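PDB 4FYE: SidF, inhibitor of growth family, member 3 from Legionella pneumophila subsp. pneumophila, which probably removes the 3-phosphate from membrane phosphoinositides, acting as a phosphatidylinositol phosphate phosphatase. Local coordinates for residues Gly673-Gly677 with Glu678-His682; Arg683-Gly687 with Lys688-Asn692. The protein carries 1 engineered substitution. All blocks are in the same frame, centred on the assembly; numbering follows the deposited sequence.

Contact 1. Residues Gly673-Gly677 with Glu678-His682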
ATOM      1  N   GLY A 673      -3.929  23.686   7.646  1.00 65.64           N
ATOM      2  CA  GLY A 673      -4.265  22.270   7.565  1.00 58.36           C
ATOM      3  C   GLY A 673      -5.246  21.978   6.419  1.00 59.16           C
ATOM      4  O   GLY A 673      -5.805  20.896   6.344  1.00 64.43           O
ATOM      5  N   LEU A 674      -5.469  22.926   5.521  1.00 57.74           N
ATOM      6  CA  LEU A 674      -6.524  22.771   4.515  1.00 58.54           C
ATOM      7  C   LEU A 674      -6.062  22.426   3.091  1.00 59.55           C
ATOM      8  O   LEU A 674      -5.076  22.973   2.558  1.00 62.94           O
ATOM      9  CB  LEU A 674      -7.373  24.040   4.465  1.00 59.81           C
ATOM     10  CG  LEU A 674      -8.174  24.444   5.718  1.00 63.57           C
ATOM     11  CD1 LEU A 674      -8.987  25.681   5.325  1.00 65.17           C
ATOM     12  CD2 LEU A 674      -9.082  23.346   6.263  1.00 58.20           C
ATOM     13  N   TYR A 675      -6.805  21.546   2.443  1.00 58.61           N
ATOM     14  CA  TYR A 675      -6.352  21.028   1.161  1.00 59.51           C
ATOM     15  C   TYR A 675      -6.544  22.004  -0.015  1.00 61.11           C
ATOM     16  O   TYR A 675      -7.674  22.335  -0.330  1.00 66.89           O
ATOM     17  CB  TYR A 675      -7.034  19.691   0.898  1.00 55.44           C
ATOM     18  CG  TYR A 675      -6.855  19.185  -0.497  1.00 53.93           C
ATOM     19  CD1 TYR A 675      -5.671  18.509  -0.862  1.00 50.39           C
ATOM     20  CD2 TYR A 675      -7.857  19.362  -1.457  1.00 55.63           C
ATOM     21  CE1 TYR A 675      -5.500  18.044  -2.131  1.00 47.92           C
ATOM     22  CE2 TYR A 675      -7.678  18.900  -2.759  1.00 55.27           C
ATOM     23  CZ  TYR A 675      -6.501  18.238  -3.071  1.00 51.91           C
ATOM     24  OH  TYR A 675      -6.290  17.769  -4.332  1.00 51.64           O
ATOM     25  N   THR A 676      -5.447  22.415  -0.671  1.00 63.10           N
ATOM     26  CA  THR A 676      -5.461  23.319  -1.864  1.00 59.00           C
ATOM     27  C   THR A 676      -5.351  22.613  -3.227  1.00 60.24           C
ATOM     28  O   THR A 676      -5.634  23.207  -4.272  1.00 67.46           O
ATOM     29  CB  THR A 676      -4.286  24.322  -1.841  1.00 58.36           C
ATOM     30  OG1 THR A 676      -2.999  23.638  -1.952  1.00 52.47           O
ATOM     31  CG2 THR A 676      -4.342  25.151  -0.586  1.00 55.85           C
ATOM     32  N   GLY A 677      -4.937  21.353  -3.239  1.00 56.39           N
ATOM     33  CA  GLY A 677      -4.635  20.700  -4.521  1.00 55.15           C
ATOM     34  C   GLY A 677      -3.262  21.040  -5.119  1.00 54.79           C
ATOM     35  O   GLY A 677      -2.829  20.439  -6.110  1.00 53.59           O
ATOM     36  N   GLU A 678      -2.551  21.987  -4.526  1.00 55.06           N
ATOM     37  CA  GLU A 678      -1.256  22.371  -5.070  1.00 59.92           C
ATOM     38  C   GLU A 678      -0.303  21.197  -5.345  1.00 58.12           C
ATOM     39  O   GLU A 678       0.302  21.133  -6.417  1.00 54.97           O
ATOM     40  CB  GLU A 678      -0.564  23.365  -4.155  1.00 68.75           C
ATOM     41  CG  GLU A 678       0.225  24.451  -4.896  1.00 72.42           C
ATOM     42  CD  GLU A 678       0.270  25.753  -4.111  1.00 86.11           C
ATOM     43  OE1 GLU A 678      -0.201  25.772  -2.931  1.00 76.27           O
ATOM     44  OE2 GLU A 678       0.778  26.756  -4.686  1.00 97.06           O
ATOM     45  N   PHE A 679      -0.191  20.279  -4.379  1.00 56.21           N
ATOM     46  CA  PHE A 679       0.755  19.196  -4.454  1.00 48.52           C
ATOM     47  C   PHE A 679       0.382  18.350  -5.647  1.00 50.61           C
ATOM     48  O   PHE A 679       1.234  17.780  -6.292  1.00 48.42           O
ATOM     49  CB  PHE A 679       0.797  18.329  -3.186  1.00 46.25           C
ATOM     50  CG  PHE A 679       1.896  17.325  -3.219  1.00 44.18           C
ATOM     51  CD1 PHE A 679       1.689  16.085  -3.749  1.00 43.71           C
ATOM     52  CD2 PHE A 679       3.153  17.668  -2.832  1.00 45.12           C
ATOM     53  CE1 PHE A 679       2.700  15.163  -3.836  1.00 41.78           C
ATOM     54  CE2 PHE A 679       4.178  16.773  -2.942  1.00 44.67           C
ATOM     55  CZ  PHE A 679       3.949  15.515  -3.459  1.00 46.13           C
ATOM     56  N   LEU A 680      -0.895  18.255  -5.963  1.00 53.22           N
ATOM     57  CA  LEU A 680      -1.238  17.442  -7.131  1.00 47.56           C
ATOM     58  C   LEU A 680      -1.171  18.196  -8.462  1.00 47.90           C
ATOM     59  O   LEU A 680      -0.663  17.647  -9.414  1.00 48.20           O
ATOM     60  CB  LEU A 680      -2.585  16.778  -6.934  1.00 50.91           C
ATOM     61  CG  LEU A 680      -2.752  15.710  -5.847  1.00 51.92           C
ATOM     62  CD1 LEU A 680      -4.202  15.214  -5.958  1.00 50.54           C
ATOM     63  CD2 LEU A 680      -1.739  14.574  -6.112  1.00 52.19           C
ATOM     64  N   ASP A 681      -1.623  19.445  -8.496  1.00 48.67           N
ATOM     65  CA  ASP A 681      -1.799  20.208  -9.721  1.00 52.52           C
ATOM     66  C   ASP A 681      -0.485  20.794 -10.179  1.00 55.52           C
ATOM     67  O   ASP A 681      -0.258  20.947 -11.397  1.00 59.00           O
ATOM     68  CB  ASP A 681      -2.833  21.337  -9.514  1.00 59.35           C
ATOM     69  CG  ASP A 681      -4.255  20.804  -9.091  1.00 67.67           C
ATOM     70  OD1 ASP A 681      -4.532  19.582  -9.301  1.00 68.54           O
ATOM     71  OD2 ASP A 681      -5.095  21.608  -8.569  1.00 67.15           O
ATOM     72  N   HIS A 682       0.387  21.121  -9.221  1.00 52.33           N
ATOM     73  CA  HIS A 682       1.682  21.737  -9.557  1.00 51.96           C
ATOM     74  C   HIS A 682       2.415  20.935 -10.618  1.00 53.67           C
ATOM     75  O   HIS A 682       2.555  19.714 -10.515  1.00 59.09           O
ATOM     76  CB  HIS A 682       2.593  22.035  -8.342  1.00 48.85           C
ATOM     77  CG  HIS A 682       3.849  22.811  -8.727  1.00 58.62           C
ATOM     78  ND1 HIS A 682       5.007  22.194  -9.157  1.00 59.14           N
ATOM     79  CD2 HIS A 682       4.071  24.187  -8.860  1.00 62.88           C
ATOM     80  CE1 HIS A 682       5.915  23.122  -9.492  1.00 60.72           C
ATOM     81  NE2 HIS A 682       5.349  24.346  -9.315  1.00 63.92           N
TER
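T676 turns its hydroxyl toward the first residue of the short helix 678-681, where OG1 accepts a hydrogen bond from the backbone N of E678 at 3.1 Å with a nearly straight N-H (161°). OG1 lies between the backbone N and the carbonyl carbon of T676 (chi1 65°), which sets it facing N of E678 and also against CB of E678 at 3.3 Å. The two side chains slant across one another; from CG outward E678 is extended, its OE1 comes to 3.7 Å from OG1 of T676, and the side chain also touches W666 of helix 652-668. A side-chain oxygen bonded to the N-H two residues on makes this an ST turn, and it sits directly before G677, the N-cap residue. The positive phi of G677 suits a residue without CB, and its carbonyl O opens the helix by accepting a hydrogen bond from N of D681 at 2.9 Å, the C=O...N angle being 171°; N of L680 adds a weak bond. CB and CG of D681 pack beside that same carbonyl, while its OD1 is tied to K626 in a salt bridge. Y675, its CG anti to the backbone N, lays one ring face against the following peptide: N of G677 stands 3.4 Å above the ring plane, over its centre. The phenol end then meets L680 at about a right angle, OH lying 3.7 Å from CD1. Beyond the segments, Y605 and A604 of helix 590-614 adjoin Y675, and K659 of helix 652-668 touches L680.

Contact 2. Residues Arg683-Gly687 with Lys688-Asn692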
ATOM      1  N   ARG A 683       2.847  21.631 -11.662  1.00 48.50           N
ATOM      2  CA  ARG A 683       3.533  21.036 -12.786  1.00 47.64           C
ATOM      3  C   ARG A 683       5.055  21.030 -12.509  1.00 48.34           C
ATOM      4  O   ARG A 683       5.700  22.086 -12.556  1.00 48.27           O
ATOM      5  CB  ARG A 683       3.200  21.831 -14.114  1.00 46.92           C
ATOM      6  CG  ARG A 683       1.724  21.780 -14.595  1.00 48.29           C
ATOM      7  CD  ARG A 683       1.157  20.336 -14.772  1.00 46.86           C
ATOM      8  NE  ARG A 683       0.892  19.573 -13.520  1.00 46.35           N
ATOM      9  CZ  ARG A 683       0.849  18.213 -13.458  1.00 52.42           C
ATOM     10  NH1 ARG A 683       1.082  17.448 -14.550  1.00 46.68           N
ATOM     11  NH2 ARG A 683       0.581  17.568 -12.310  1.00 44.00           N
ATOM     12  N   ARG A 684       5.640  19.854 -12.263  1.00 45.95           N
ATOM     13  CA  ARG A 684       7.088  19.822 -11.949  1.00 48.82           C
ATOM     14  C   ARG A 684       7.897  20.226 -13.153  1.00 49.36           C
ATOM     15  O   ARG A 684       7.526  19.902 -14.291  1.00 54.73           O
ATOM     16  CB  ARG A 684       7.543  18.455 -11.407  1.00 49.47           C
ATOM     17  CG  ARG A 684       7.353  18.311  -9.917  1.00 50.64           C
ATOM     18  CD  ARG A 684       6.351  17.219  -9.502  1.00 57.08           C
ATOM     19  NE  ARG A 684       4.981  17.689  -9.388  1.00 53.12           N
ATOM     20  CZ  ARG A 684       4.081  17.375  -8.434  1.00 50.00           C
ATOM     21  NH1 ARG A 684       4.345  16.598  -7.408  1.00 45.87           N
ATOM     22  NH2 ARG A 684       2.860  17.917  -8.514  1.00 47.31           N
ATOM     23  N   THR A 685       8.984  20.962 -12.929  1.00 54.57           N
ATOM     24  CA  THR A 685       9.795  21.489 -14.049  1.00 52.87           C
ATOM     25  C   THR A 685      11.218  20.983 -14.080  1.00 51.41           C
ATOM     26  O   THR A 685      11.849  21.183 -15.084  1.00 54.72           O
ATOM     27  CB  THR A 685       9.856  23.024 -14.061  1.00 55.86           C
ATOM     28  OG1 THR A 685      10.361  23.462 -12.799  1.00 67.04           O
ATOM     29  CG2 THR A 685       8.468  23.632 -14.253  1.00 55.94           C
ATOM     30  N   HIS A 686      11.734  20.344 -13.021  1.00 47.34           N
ATOM     31  CA  HIS A 686      13.055  19.658 -13.100  1.00 53.85           C
ATOM     32  C   HIS A 686      14.225  20.612 -13.289  1.00 52.25           C
ATOM     33  O   HIS A 686      15.305  20.215 -13.722  1.00 54.53           O
ATOM     34  CB  HIS A 686      13.064  18.575 -14.206  1.00 44.31           C
ATOM     35  CG  HIS A 686      11.769  17.803 -14.283  1.00 51.69           C
ATOM     36  ND1 HIS A 686      10.808  18.066 -15.207  1.00 51.73           N
ATOM     37  CD2 HIS A 686      11.260  16.787 -13.468  1.00 51.35           C
ATOM     38  CE1 HIS A 686       9.768  17.235 -15.008  1.00 46.02           C
ATOM     39  NE2 HIS A 686      10.040  16.475 -13.928  1.00 44.50           N
ATOM     40  N   GLY A 687      13.998  21.867 -12.949  1.00 53.86           N
ATOM     41  CA  GLY A 687      14.928  22.970 -13.191  1.00 56.06           C
ATOM     42  C   GLY A 687      15.986  23.100 -12.111  1.00 57.44           C
ATOM     43  O   GLY A 687      16.012  22.321 -11.151  1.00 55.77           O
ATOM     44  N   LYS A 688      16.886  24.060 -12.254  1.00 60.86           N
ATOM     45  CA  LYS A 688      17.823  24.247 -11.171  1.00 64.43           C
ATOM     46  C   LYS A 688      17.136  25.021 -10.042  1.00 70.41           C
ATOM     47  O   LYS A 688      17.544  24.933  -8.901  1.00 72.91           O
ATOM     48  CB  LYS A 688      19.093  24.912 -11.630  1.00 63.41           C
ATOM     49  CG  LYS A 688      18.933  26.222 -12.358  1.00 58.83           C
ATOM     50  CD  LYS A 688      20.306  26.507 -12.931  1.00 62.27           C
ATOM     51  CE  LYS A 688      20.589  27.993 -12.881  1.00 64.55           C
ATOM     52  NZ  LYS A 688      22.027  28.132 -13.227  1.00 66.97           N
ATOM     53  N   GLU A 689      16.051  25.713 -10.358  1.00 69.80           N
ATOM     54  CA  GLU A 689      15.267  26.414  -9.347  1.00 75.20           C
ATOM     55  C   GLU A 689      13.861  25.828  -9.411  1.00 71.82           C
ATOM     56  O   GLU A 689      13.275  25.799 -10.491  1.00 70.02           O
ATOM     57  CB  GLU A 689      15.248  27.908  -9.686  1.00 79.04           C
ATOM     58  CG  GLU A 689      15.252  28.795  -8.462  1.00101.09           C
ATOM     59  CD  GLU A 689      16.554  28.712  -7.666  1.00108.21           C
ATOM     60  OE1 GLU A 689      16.451  28.432  -6.445  1.00110.56           O
ATOM     61  OE2 GLU A 689      17.662  28.927  -8.245  1.00 95.91           O
ATOM     62  N   VAL A 690      13.331  25.308  -8.304  1.00 68.99           N
ATOM     63  CA  VAL A 690      12.002  24.647  -8.346  1.00 60.59           C
ATOM     64  C   VAL A 690      11.163  25.108  -7.183  1.00 58.29           C
ATOM     65  O   VAL A 690      11.705  25.474  -6.160  1.00 52.75           O
ATOM     66  CB  VAL A 690      12.077  23.100  -8.256  1.00 61.83           C
ATOM     67  CG1 VAL A 690      12.687  22.480  -9.504  1.00 58.25           C
ATOM     68  CG2 VAL A 690      12.757  22.613  -6.963  1.00 59.91           C
ATOM     69  N   SER A 691       9.848  25.024  -7.310  1.00 56.19           N
ATOM     70  CA  SER A 691       8.938  25.433  -6.223  1.00 55.34           C
ATOM     71  C   SER A 691       9.079  24.562  -4.933  1.00 56.61           C
ATOM     72  O   SER A 691       9.721  23.491  -4.912  1.00 57.41           O
ATOM     73  CB  SER A 691       7.516  25.329  -6.739  1.00 53.91           C
ATOM     74  OG  SER A 691       7.199  23.937  -6.849  1.00 63.12           O
ATOM     75  N   ASN A 692       8.430  24.983  -3.868  1.00 56.59           N
ATOM     76  CA  ASN A 692       8.389  24.184  -2.653  1.00 55.19           C
ATOM     77  C   ASN A 692       7.759  22.820  -2.798  1.00 54.24           C
ATOM     78  O   ASN A 692       8.299  21.836  -2.269  1.00 52.84           O
ATOM     79  CB  ASN A 692       7.681  24.960  -1.586  1.00 56.97           C
ATOM     80  CG  ASN A 692       8.554  26.036  -1.044  1.00 61.92           C
ATOM     81  OD1 ASN A 692       8.073  27.010  -0.507  1.00 67.54           O
ATOM     82  ND2 ASN A 692       9.856  25.847  -1.155  1.00 59.11           N
TER
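The backbone N atoms of T685 and H686 are both held by the carboxylate of E694, on helix 692-699, OE1 taking N of T685 and OE2 N of H686. CG1 of V690 and CB of K688 make the side-chain packing across the turn. CG1 lies 3.7 Å from O of G687, reaches N of G687 at 3.7 Å as well, and lies 4.2 Å from OG1 of T685. The side chains of T685 and V690 run antiparallel alongside each other, and CG1 is placed against the glycine because it lies anti to V690's own carbonyl carbon (chi1 -69°). CB of K688 is 3.6 Å from C of G687. The segments form an irregular connection between helices 678-681 and 692-699, ending at S691, whose side chain N-caps the second helix. G687 O also takes a weak hydrogen bond from NH2 of R698. C of R684 stands 3.9 Å above the H686 ring plane, displaced toward its rim, and the ring bonds through NE2 to F727 O. Held chiefly by polar groups from outside, with V690 and K688 packing on G687, the turn probably depends on the helix after it for its shape.

The two contacts follow each other along the chain, their centres about 16 Å apart. Both lean on helices 652-668 and 692-699. Contact 1 is partly buried, also meets helices 522-583 and 590-614, and is organised by backbone capping and by an aromatic ring. Contact 2 lies at the surface, about 28 Å from the chain centre against 22 Å for contact 1, and its polar anchors come largely from helix 692-699 and the loop around F727. R684 joins them: NH2 reaches F679 O at 2.8 Å and also H682 O, its guanidinium makes a cation-pi contact with F679, and NH1 forms a salt bridge with D697. H682 and S691 pack together at a second junction.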